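Local coordinates for ZT_dimer domain-containing protein (PDB 6VDA), which is the C-terminal domain of a cation diffusion facilitator transporter, binds zinc, and as part of the whole protein probably helps move metal ions across the membrane, at residues A[44-49]-A[80-85]. Numbering follows the deposited sequence.
Sequences MDIEVD and IHVEPL. With ZN (zinc ion), chain B; SO4 (sulfate ion), chain D; SO4 (sulfate ion), chain C.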
loop_
_atom_site.group_PDB
_atom_site.type_symbol
_atom_site.label_atom_id
_atom_site.label_comp_id
_atom_site.label_asym_id
_atom_site.label_seq_id
_atom_site.Cartn_x
_atom_site.Cartn_y
_atom_site.Cartn_z
ATOM N N MET A 44 -7.901 2.388 -2.694
ATOM C CA MET A 44 -7.669 3.658 -3.421
ATOM C C MET A 44 -6.197 4.068 -3.319
ATOM O O MET A 44 -5.503 3.618 -2.389
ATOM C CB MET A 44 -8.564 4.769 -2.862
ATOM C CG MET A 44 -8.215 5.220 -1.453
ATOM S SD MET A 44 -9.433 6.400 -0.798
ATOM C CE MET A 44 -10.774 5.303 -0.348
ATOM N N ASP A 45 -5.747 4.889 -4.265
ATOM C CA ASP A 45 -4.478 5.650 -4.168
ATOM C C ASP A 45 -4.843 7.090 -3.823
ATOM O O ASP A 45 -5.845 7.568 -4.369
ATOM C CB ASP A 45 -3.684 5.588 -5.472
ATOM C CG ASP A 45 -3.184 4.195 -5.803
ATOM O OD1 ASP A 45 -3.524 3.273 -5.056
ATOM O OD2 ASP A 45 -2.451 4.053 -6.799
ATOM N N ILE A 46 -4.085 7.730 -2.931
ATOM C CA ILE A 46 -4.142 9.206 -2.726
ATOM C C ILE A 46 -2.738 9.764 -2.942
ATOM O O ILE A 46 -1.764 9.016 -2.776
ATOM C CB ILE A 46 -4.717 9.581 -1.341
ATOM C CG1 ILE A 46 -3.841 9.071 -0.194
ATOM C CG2 ILE A 46 -6.158 9.111 -1.213
ATOM C CD1 ILE A 46 -4.171 9.681 1.145
ATOM N N GLU A 47 -2.654 11.052 -3.260
ATOM C CA GLU A 47 -1.386 11.813 -3.325
ATOM C C GLU A 47 -1.331 12.811 -2.162
ATOM O O GLU A 47 -2.374 13.413 -1.822
ATOM C CB GLU A 47 -1.279 12.487 -4.689
ATOM C CG GLU A 47 -1.070 11.494 -5.806
ATOM C CD GLU A 47 -0.992 12.118 -7.184
ATOM O OE1 GLU A 47 -0.380 13.194 -7.311
ATOM O OE2 GLU A 47 -1.549 11.528 -8.117
ATOM N N VAL A 48 -0.148 12.967 -1.566
ATOM C CA VAL A 48 0.119 13.986 -0.510
ATOM C C VAL A 48 1.424 14.701 -0.848
ATOM O O VAL A 48 2.246 14.160 -1.619
ATOM C CB VAL A 48 0.158 13.362 0.897
ATOM C CG1 VAL A 48 -1.113 12.569 1.175
ATOM C CG2 VAL A 48 1.395 12.501 1.122
ATOM N N ASP A 49 1.585 15.900 -0.304
ATOM C CA ASP A 49 2.845 16.662 -0.418
ATOM C C ASP A 49 3.984 15.658 -0.189
ATOM O O ASP A 49 3.932 14.927 0.816
ATOM C CB ASP A 49 2.829 17.849 0.546
ATOM C CG ASP A 49 3.992 18.789 0.327
ATOM O OD1 ASP A 49 5.128 18.348 0.537
ATOM O OD2 ASP A 49 3.751 19.941 -0.090
ATOM N N ILE A 80 -5.607 2.200 1.720
ATOM C CA ILE A 80 -5.209 3.480 1.075
ATOM C C ILE A 80 -3.705 3.447 0.823
ATOM O O ILE A 80 -2.957 3.402 1.798
ATOM C CB ILE A 80 -5.595 4.672 1.966
ATOM C CG1 ILE A 80 -7.073 4.617 2.354
ATOM C CG2 ILE A 80 -5.235 5.984 1.286
ATOM C CD1 ILE A 80 -7.460 5.616 3.411
ATOM N N HIS A 81 -3.300 3.506 -0.442
ATOM C CA HIS A 81 -1.890 3.650 -0.881
ATOM C C HIS A 81 -1.562 5.145 -0.963
ATOM O O HIS A 81 -2.416 5.917 -1.460
ATOM C CB HIS A 81 -1.692 2.871 -2.182
ATOM C CG HIS A 81 -2.215 1.476 -2.082
ATOM N ND1 HIS A 81 -3.315 1.041 -2.809
ATOM C CD2 HIS A 81 -1.839 0.438 -1.297
ATOM C CE1 HIS A 81 -3.566 -0.216 -2.506
ATOM N NE2 HIS A 81 -2.675 -0.609 -1.575
ATOM N N VAL A 82 -0.407 5.551 -0.432
ATOM C CA VAL A 82 0.021 6.983 -0.390
ATOM C C VAL A 82 1.163 7.193 -1.391
ATOM O O VAL A 82 2.116 6.397 -1.378
ATOM C CB VAL A 82 0.414 7.405 1.036
ATOM C CG1 VAL A 82 1.135 8.741 1.049
ATOM C CG2 VAL A 82 -0.802 7.434 1.954
ATOM N N GLU A 83 1.047 8.223 -2.235
ATOM C CA GLU A 83 2.062 8.588 -3.254
ATOM C C GLU A 83 2.402 10.066 -3.127
ATOM O O GLU A 83 1.604 10.852 -2.613
ATOM C CB GLU A 83 1.543 8.349 -4.670
ATOM C CG GLU A 83 0.983 6.963 -4.910
ATOM C CD GLU A 83 0.236 6.863 -6.226
ATOM O OE1 GLU A 83 0.407 7.762 -7.064
ATOM O OE2 GLU A 83 -0.515 5.890 -6.413
ATOM N N PRO A 84 3.582 10.487 -3.632
ATOM C CA PRO A 84 3.893 11.904 -3.795
ATOM C C PRO A 84 3.009 12.584 -4.851
ATOM O O PRO A 84 2.616 11.926 -5.805
ATOM C CB PRO A 84 5.350 11.934 -4.287
ATOM C CG PRO A 84 5.885 10.543 -4.005
ATOM C CD PRO A 84 4.683 9.623 -4.083
ATOM N N LEU A 85 2.750 13.883 -4.669
ATOM C CA LEU A 85 2.093 14.751 -5.681
ATOM C C LEU A 85 2.803 14.560 -7.021
ATOM O O LEU A 85 4.029 14.810 -7.075
ATOM C CB LEU A 85 2.178 16.220 -5.248
ATOM C CG LEU A 85 1.287 16.631 -4.078
ATOM C CD1 LEU A 85 1.358 18.131 -3.854
ATOM C CD2 LEU A 85 -0.154 16.201 -4.306
HETATM ZN ZN ZN B . -1.417 5.707 -7.800
HETATM S S SO4 D . 1.554 2.607 0.509
HETATM O O1 SO4 D . 0.595 1.673 1.041
HETATM O O2 SO4 D . 2.880 2.209 0.896
HETATM O O3 SO4 D . 1.455 2.621 -0.925
HETATM O O4 SO4 D . 1.281 3.922 1.018
HETATM S S SO4 C . 1.495 2.168 1.593
HETATM O O1 SO4 C . 1.407 1.464 0.340
HETATM O O2 SO4 C . 0.662 3.339 1.546
HETATM O O3 SO4 C . 1.051 1.304 2.652
HETATM O O4 SO4 C . 2.856 2.558 1.834
#
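I46 and I80 interlock on the apolar face of this parallel strand pair. CG1 of I46 points between the backbone N and the carbonyl carbon (chi1 63°), which places I46 CG1 against I80, 3.7 Å from I80 CG2; CD1 sits over the groove between that methyl and V82 CG2. On one flank, M44 runs beside I80 in the same direction; on the other, V48 CG2 meets V82 CG1 at 3.8 Å, the two valines crossing at about a right angle. Helix 54-71 lies over the isoleucines and valines, I64 reaching both isoleucines and L60 meeting V48, while helix 6-19 packs on M44. Strands 39-48 and 75-84 are the two arms of a right-handed beta-alpha-beta unit with helix 54-71 as the crossover, and I46 N donates to H81 O at 2.9 Å while E83 N returns to I46 O. The opposite face is polar. D45 OD2 and E83 OE2 stand 2.7 Å apart because both bind the zinc ion. D45 OD2 lies 2.2 Å from the zinc ion, and the two carboxylate planes are steeply inclined to each other (72°); H29 and E89 complete the site. The other oxygen, D45 OD1, takes a bent hydrogen bond from H81 ND1 (3.2 Å, 140°), nearly in the ring plane though the carboxylate stands almost perpendicular to it, so this second-shell histidine probably helps fix the ligand's rotation. Further along, L85 CD2 nestles 3.9 Å from E47 CB, while E47 OE1 accepts the backbone N-H of G86. Beyond V82 and V48 comes the dimer partner, whose V54 packs on both valines.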